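Local structure of Old Yellow Enzyme (Pichia, 6AGZ) at residues A155-L158 with E159-E162; L193-Q196 with F197-T201; E389-S392 with D393-I396. The protein probably catalyses the asymmetric, flavin-dependent reduction of enone compounds, with flavin mononucleotide held in a TIM barrel. One frame throughout, in Å; residues are numbered along the deposited sequence.

Interaction 1 of 3, residues A155-L158 with E159-E162; sequences AMTL and EQIE
T157 and Q160 grip each other twice. The backbone N of T157 donates to Q160 OE1 at 2.9 Å and 163°, the donor lying a little out of the amide's carbonyl plane. In return Q160 N donates to T157 OG1 at 3.1 Å, in a fairly straight bond. T157 OG1 is put there by a chi1 of 66°, which sets it between the backbone N and the carbonyl carbon, facing the helix, while the side chain of Q160 runs back past it, extended beyond CG. The two T157-Q160 bonds make a capping box at the start of helix 158-179, T157 being the N-cap, just after strand 153-155. Q160 OE1 also accepts from a water, 2.7 Å from that water's oxygen, and the same water donates to A155 O. A leucine in place of Q160 would probably leave T157 N without its acceptor and the water with one anchor fewer. The first helical turns follow at once: I161 N donates to T157 O, and E162 N to L158 O at 2.9 Å, nearly straight at 174°. E162 turns its carboxylate to a salt bridge with K165. On the buried side M156 bends at its last torsion, which brings CE over the backbone of Q160, 3.3 Å from Q160 O, and 3.8 Å from I161 CG1. L131 of strand 130-132 packs against both M156 and Q160.

Interaction 2 of 3, residues L193-Q196 with F197-T201; sequences LLDQ and FIQTT
The short helix 193-198, which follows barrel strand 183-187, ends in a turn where D195 and Q199 meet through both backbone and side chain. Q199 N donates to D195 O at 2.8 Å, lying nearly along the C=O axis. One turn's rise brings the side chains together as well: Q199 NE2 gives a fairly straight bond, 168°, to D195 OD1 at 3.1 Å. It reaches the syn side of that oxygen but 31° out of the carboxylate plane, the two flat groups standing 81° apart. CG of Q199, beside its backbone N, lies 3.1 Å from D195 O, and the bend at the next bond turns the amide back to the carboxylate. D195 OD2 is held by G191 N and S249 OG, so the buried carboxylate is fixed at both oxygens; Q199 OE1 accepts from G250 N. Q199 is also the first residue to leave helical backbone angles, and this pairing therefore sits at the C-terminal end of the helix, in the TIM-barrel region between strands 183-187 and 236-240. Upstream, F197 N donates to L193 O at 2.9 Å, and the same carbonyl oxygen lies at the ring edge of F197, in its plane, 3.4 Å from CD1. The L193 side chain runs alongside the ring, pointing the same way, with CD1 4.0 Å from F197 CE1. I198 N donates to L194 O, and CG1 of I198 rests against that oxygen at 3.2 Å; beyond it I198 packs on helix 258-274.

Interaction 3 of 3, residues E389-S392 with D393-I396; sequences EQPS and DSAI
S394 folds back on P391 O with two donors. Its hydroxyl is the stronger: S394 OG donates to P391 O at 2.8 Å, tilted 20° from the carbonyl plane. The backbone S394 N adds a weak bond to the same P391 O at 3.3 Å, so one carbonyl oxygen takes both the main-chain and the side-chain proton of a single residue. With chi1 at 57°, OG of S394 tucks back over its own main chain, toward P391 O. S394 OG also accepts a weak bond from A397 N, and in that role S394 is the N-cap of the short, weakly bonded helix 395-398. The weak backbone bond closes a type I beta turn from P391 to S394, which leads the chain into that helix, near the C-terminal end of the protein. At the corner of the turn, S392 OG is bonded to D377 OD2 and so ties the turn to a neighbouring part of the chain. D393 lays OD1 beside the proline ring, 3.3 Å from P391 CG, a contact with carbon that adds no hydrogen bond. S394 CB packs 3.7 Å from P391 CD. Q390 and I396 cross at about a right angle: the CD1 methyl of I396 lies against OE1 and CB of Q390, 3.5 Å from Q390 CB, though the torsions of the isoleucine are far from staggered and its exact placement is doubtful. Through its backbone Q390 is hydrogen-bonded to T381, and I396 O accepts from N376 ND2.

Interactions 1 and 2 are neighbours, their centres 15 Å apart: M156 SD lies 4.0 Å from F197 CE1 and 4.1 Å from L193 CD1, and I161 CD1 comes 4.2 Å from F197 CZ. The loop and first turn leading into helix 158-179 thus pack against helix 193-198 on one side of the barrel. The side chain of D195 in interaction 2 is about 10 Å from the bound FMN, too far for direct contact. Interaction 3 lies on the opposite side of the chain's centre, its nearest atoms about 38 Å from interaction 1 and about 32 Å from interaction 2, touching neither.

Interaction 1 of 3, residues A155-L158 with E159-E162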
loop_
_atom_site.group_PDB
_atom_site.type_symbol
_atom_site.label_atom_id
_atom_site.label_comp_id
_atom_site.label_asym_id
_atom_site.label_seq_id
_atom_site.Cartn_x
_atom_site.Cartn_y
_atom_site.Cartn_z
ATOM N N ALA A 155 -29.053 9.396 -1.569
ATOM C CA ALA A 155 -27.746 9.749 -2.101
ATOM C C ALA A 155 -27.593 11.263 -2.102
ATOM O O ALA A 155 -28.467 11.985 -2.590
ATOM C CB ALA A 155 -27.573 9.189 -3.511
ATOM N N MET A 156 -26.485 11.743 -1.541
ATOM C CA MET A 156 -26.285 13.178 -1.397
ATOM C C MET A 156 -26.233 13.864 -2.755
ATOM O O MET A 156 -25.600 13.375 -3.695
ATOM C CB MET A 156 -24.996 13.462 -0.624
ATOM C CG MET A 156 -25.017 12.997 0.819
ATOM S SD MET A 156 -23.541 13.512 1.716
ATOM C CE MET A 156 -23.724 15.287 1.653
ATOM N N THR A 157 -26.918 14.997 -2.857
ATOM C CA THR A 157 -26.797 15.845 -4.028
ATOM C C THR A 157 -25.476 16.608 -3.981
ATOM O O THR A 157 -24.769 16.616 -2.971
ATOM C CB THR A 157 -27.972 16.821 -4.112
ATOM O OG1 THR A 157 -27.912 17.736 -3.012
ATOM C CG2 THR A 157 -29.295 16.070 -4.062
ATOM N N LEU A 158 -25.138 17.249 -5.102
ATOM C CA LEU A 158 -23.963 18.115 -5.121
ATOM C C LEU A 158 -24.099 19.244 -4.108
ATOM O O LEU A 158 -23.131 19.598 -3.420
ATOM C CB LEU A 158 -23.749 18.675 -6.527
ATOM C CG LEU A 158 -22.906 17.831 -7.484
ATOM C CD1 LEU A 158 -23.141 18.256 -8.923
ATOM C CD2 LEU A 158 -21.434 17.948 -7.124
ATOM N N GLU A 159 -25.304 19.810 -3.990
ATOM C CA GLU A 159 -25.533 20.890 -3.037
ATOM C C GLU A 159 -25.320 20.419 -1.605
ATOM O O GLU A 159 -24.730 21.138 -0.789
ATOM C CB GLU A 159 -26.944 21.452 -3.215
ATOM C CG GLU A 159 -27.366 22.438 -2.136
ATOM C CD GLU A 159 -26.448 23.644 -2.042
ATOM O OE1 GLU A 159 -25.856 24.031 -3.072
ATOM O OE2 GLU A 159 -26.319 24.204 -0.933
ATOM N N GLN A 160 -25.791 19.215 -1.276
ATOM C CA GLN A 160 -25.602 18.697 0.074
ATOM C C GLN A 160 -24.132 18.426 0.373
ATOM O O GLN A 160 -23.703 18.557 1.525
ATOM C CB GLN A 160 -26.436 17.432 0.272
ATOM C CG GLN A 160 -27.937 17.689 0.301
ATOM C CD GLN A 160 -28.755 16.412 0.302
ATOM O OE1 GLN A 160 -28.412 15.438 -0.366
ATOM N NE2 GLN A 160 -29.847 16.412 1.059
ATOM N N ILE A 161 -23.349 18.058 -0.642
ATOM C CA ILE A 161 -21.919 17.840 -0.437
ATOM C C ILE A 161 -21.210 19.169 -0.202
ATOM O O ILE A 161 -20.382 19.301 0.712
ATOM C CB ILE A 161 -21.321 17.077 -1.632
ATOM C CG1 ILE A 161 -21.914 15.666 -1.708
ATOM C CG2 ILE A 161 -19.803 17.019 -1.530
ATOM C CD1 ILE A 161 -21.500 14.888 -2.939
ATOM N N GLU A 162 -21.522 20.172 -1.026
ATOM C CA GLU A 162 -20.999 21.518 -0.799
ATOM C C GLU A 162 -21.326 22.000 0.610
ATOM O O GLU A 162 -20.461 22.530 1.322
ATOM C CB GLU A 162 -21.574 22.480 -1.841
ATOM C CG GLU A 162 -21.081 22.234 -3.254
ATOM C CD GLU A 162 -19.629 22.625 -3.434
ATOM O OE1 GLU A 162 -19.279 23.780 -3.108
ATOM O OE2 GLU A 162 -18.834 21.777 -3.890
HETATM O O HOH W 1 -30.280 13.601 -1.168
#

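Interaction 2 of 3, residues L193-Q196 with F197-T201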
loop_
_atom_site.group_PDB
_atom_site.type_symbol
_atom_site.label_atom_id
_atom_site.label_comp_id
_atom_site.label_asym_id
_atom_site.label_seq_id
_atom_site.Cartn_x
_atom_site.Cartn_y
_atom_site.Cartn_z
ATOM N N LEU A 193 -19.577 8.866 7.520
ATOM C CA LEU A 193 -19.849 9.448 6.203
ATOM C C LEU A 193 -18.622 9.445 5.294
ATOM O O LEU A 193 -18.673 8.944 4.164
ATOM C CB LEU A 193 -20.381 10.874 6.353
ATOM C CG LEU A 193 -20.764 11.487 5.001
ATOM C CD1 LEU A 193 -22.082 10.912 4.497
ATOM C CD2 LEU A 193 -20.819 13.005 5.053
ATOM N N LEU A 194 -17.513 10.014 5.766
ATOM C CA LEU A 194 -16.334 10.126 4.912
ATOM C C LEU A 194 -15.800 8.752 4.531
ATOM O O LEU A 194 -15.431 8.516 3.372
ATOM C CB LEU A 194 -15.257 10.952 5.610
ATOM C CG LEU A 194 -15.723 12.283 6.200
ATOM C CD1 LEU A 194 -14.524 13.123 6.526
ATOM C CD2 LEU A 194 -16.648 13.032 5.258
ATOM N N ASP A 195 -15.758 7.827 5.495
ATOM C CA ASP A 195 -15.391 6.453 5.178
ATOM C C ASP A 195 -16.348 5.863 4.150
ATOM O O ASP A 195 -15.919 5.171 3.220
ATOM C CB ASP A 195 -15.371 5.609 6.453
ATOM C CG ASP A 195 -14.589 4.321 6.285
ATOM O OD1 ASP A 195 -13.585 4.329 5.543
ATOM O OD2 ASP A 195 -14.978 3.302 6.894
ATOM N N GLN A 196 -17.649 6.139 4.296
ATOM C CA GLN A 196 -18.623 5.679 3.309
ATOM C C GLN A 196 -18.273 6.178 1.914
ATOM O O GLN A 196 -18.424 5.445 0.929
ATOM C CB GLN A 196 -20.029 6.135 3.699
ATOM C CG GLN A 196 -20.528 5.576 5.016
ATOM C CD GLN A 196 -21.687 6.371 5.581
ATOM O OE1 GLN A 196 -22.445 6.999 4.840
ATOM N NE2 GLN A 196 -21.827 6.357 6.901
ATOM N N PHE A 197 -17.805 7.424 1.805
ATOM C CA PHE A 197 -17.341 7.906 0.508
ATOM C C PHE A 197 -16.076 7.185 0.063
ATOM O O PHE A 197 -15.863 6.997 -1.140
ATOM C CB PHE A 197 -17.111 9.416 0.550
ATOM C CG PHE A 197 -18.334 10.221 0.217
ATOM C CD1 PHE A 197 -19.274 10.513 1.192
ATOM C CD2 PHE A 197 -18.551 10.673 -1.074
ATOM C CE1 PHE A 197 -20.405 11.247 0.885
ATOM C CE2 PHE A 197 -19.680 11.407 -1.388
ATOM C CZ PHE A 197 -20.609 11.693 -0.405
ATOM N N ILE A 198 -15.235 6.765 1.012
ATOM C CA ILE A 198 -14.002 6.074 0.647
ATOM C C ILE A 198 -14.277 4.635 0.214
ATOM O O ILE A 198 -13.608 4.114 -0.688
ATOM C CB ILE A 198 -13.006 6.129 1.821
ATOM C CG1 ILE A 198 -12.631 7.577 2.138
ATOM C CG2 ILE A 198 -11.756 5.322 1.515
ATOM C CD1 ILE A 198 -11.788 7.724 3.386
ATOM N N GLN A 199 -15.263 3.978 0.822
ATOM C CA GLN A 199 -15.443 2.539 0.659
ATOM C C GLN A 199 -16.194 2.208 -0.626
ATOM O O GLN A 199 -17.213 2.831 -0.941
ATOM C CB GLN A 199 -16.192 1.962 1.861
ATOM C CG GLN A 199 -15.461 2.113 3.186
ATOM C CD GLN A 199 -14.233 1.232 3.287
ATOM O OE1 GLN A 199 -14.110 0.232 2.578
ATOM N NE2 GLN A 199 -13.314 1.598 4.173
ATOM N N THR A 200 -15.690 1.211 -1.362
ATOM C CA THR A 200 -16.401 0.719 -2.538
ATOM C C THR A 200 -17.735 0.089 -2.163
ATOM O O THR A 200 -18.689 0.137 -2.950
ATOM C CB THR A 200 -15.543 -0.296 -3.295
ATOM O OG1 THR A 200 -15.140 -1.344 -2.405
ATOM C CG2 THR A 200 -14.306 0.372 -3.879
ATOM N N THR A 201 -17.821 -0.511 -0.971
ATOM C CA THR A 201 -19.069 -1.132 -0.540
ATOM C C THR A 201 -20.187 -0.109 -0.389
ATOM O O THR A 201 -21.357 -0.432 -0.617
ATOM C CB THR A 201 -18.860 -1.874 0.782
ATOM O OG1 THR A 201 -18.266 -0.988 1.741
ATOM C CG2 THR A 201 -17.956 -3.081 0.580
#

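Interaction 3 of 3, residues E389-S392 with D393-I396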
loop_
_atom_site.group_PDB
_atom_site.type_symbol
_atom_site.label_atom_id
_atom_site.label_comp_id
_atom_site.label_asym_id
_atom_site.label_seq_id
_atom_site.Cartn_x
_atom_site.Cartn_y
_atom_site.Cartn_z
ATOM N N GLU A 389 -13.813 2.239 43.632
ATOM C CA GLU A 389 -14.842 2.620 42.676
ATOM C C GLU A 389 -16.130 2.964 43.409
ATOM O O GLU A 389 -16.636 2.167 44.206
ATOM C CB GLU A 389 -15.093 1.489 41.681
ATOM C CG GLU A 389 -16.160 1.810 40.649
ATOM C CD GLU A 389 -16.689 0.574 39.948
ATOM O OE1 GLU A 389 -17.399 0.724 38.932
ATOM O OE2 GLU A 389 -16.401 -0.548 40.416
ATOM N N GLN A 390 -16.657 4.154 43.146
ATOM C CA GLN A 390 -17.919 4.549 43.747
ATOM C C GLN A 390 -19.051 3.689 43.186
ATOM O O GLN A 390 -19.065 3.381 41.989
ATOM C CB GLN A 390 -18.198 6.027 43.485
ATOM C CG GLN A 390 -17.187 6.974 44.117
ATOM C CD GLN A 390 -17.741 7.691 45.335
ATOM O OE1 GLN A 390 -17.731 8.920 45.404
ATOM N NE2 GLN A 390 -18.227 6.923 46.303
ATOM N N PRO A 391 -20.008 3.289 44.015
ATOM C CA PRO A 391 -21.055 2.363 43.575
ATOM C C PRO A 391 -22.112 3.077 42.737
ATOM O O PRO A 391 -22.089 4.293 42.556
ATOM C CB PRO A 391 -21.635 1.850 44.894
ATOM C CG PRO A 391 -21.440 2.988 45.838
ATOM C CD PRO A 391 -20.140 3.638 45.441
ATOM N N SER A 392 -23.059 2.284 42.228
ATOM C CA SER A 392 -24.091 2.809 41.342
ATOM C C SER A 392 -25.100 3.690 42.067
ATOM O O SER A 392 -25.812 4.458 41.413
ATOM C CB SER A 392 -24.821 1.657 40.647
ATOM O OG SER A 392 -23.949 0.939 39.793
ATOM N N ASP A 393 -25.181 3.597 43.394
ATOM C CA ASP A 393 -26.118 4.391 44.177
ATOM C C ASP A 393 -25.436 5.529 44.927
ATOM O O ASP A 393 -26.053 6.136 45.809
ATOM C CB ASP A 393 -26.885 3.496 45.155
ATOM C CG ASP A 393 -25.976 2.798 46.153
ATOM O OD1 ASP A 393 -24.739 2.850 45.985
ATOM O OD2 ASP A 393 -26.504 2.190 47.108
ATOM N N SER A 394 -24.184 5.835 44.596
ATOM C CA SER A 394 -23.453 6.890 45.279
ATOM C C SER A 394 -24.013 8.257 44.894
ATOM O O SER A 394 -24.928 8.384 44.075
ATOM C CB SER A 394 -21.964 6.798 44.953
ATOM O OG SER A 394 -21.743 6.871 43.556
ATOM N N ALA A 395 -23.444 9.302 45.499
ATOM C CA ALA A 395 -23.932 10.656 45.256
ATOM C C ALA A 395 -23.673 11.088 43.818
ATOM O O ALA A 395 -24.582 11.572 43.132
ATOM C CB ALA A 395 -23.285 11.631 46.239
ATOM N N ILE A 396 -22.438 10.924 43.341
ATOM C CA ILE A 396 -22.114 11.350 41.983
ATOM C C ILE A 396 -22.843 10.487 40.961
ATOM O O ILE A 396 -23.336 10.993 39.946
ATOM C CB ILE A 396 -20.591 11.330 41.752
ATOM C CG1 ILE A 396 -19.882 10.570 42.873
ATOM C CG2 ILE A 396 -20.050 12.746 41.617
ATOM C CD1 ILE A 396 -19.595 9.137 42.528
#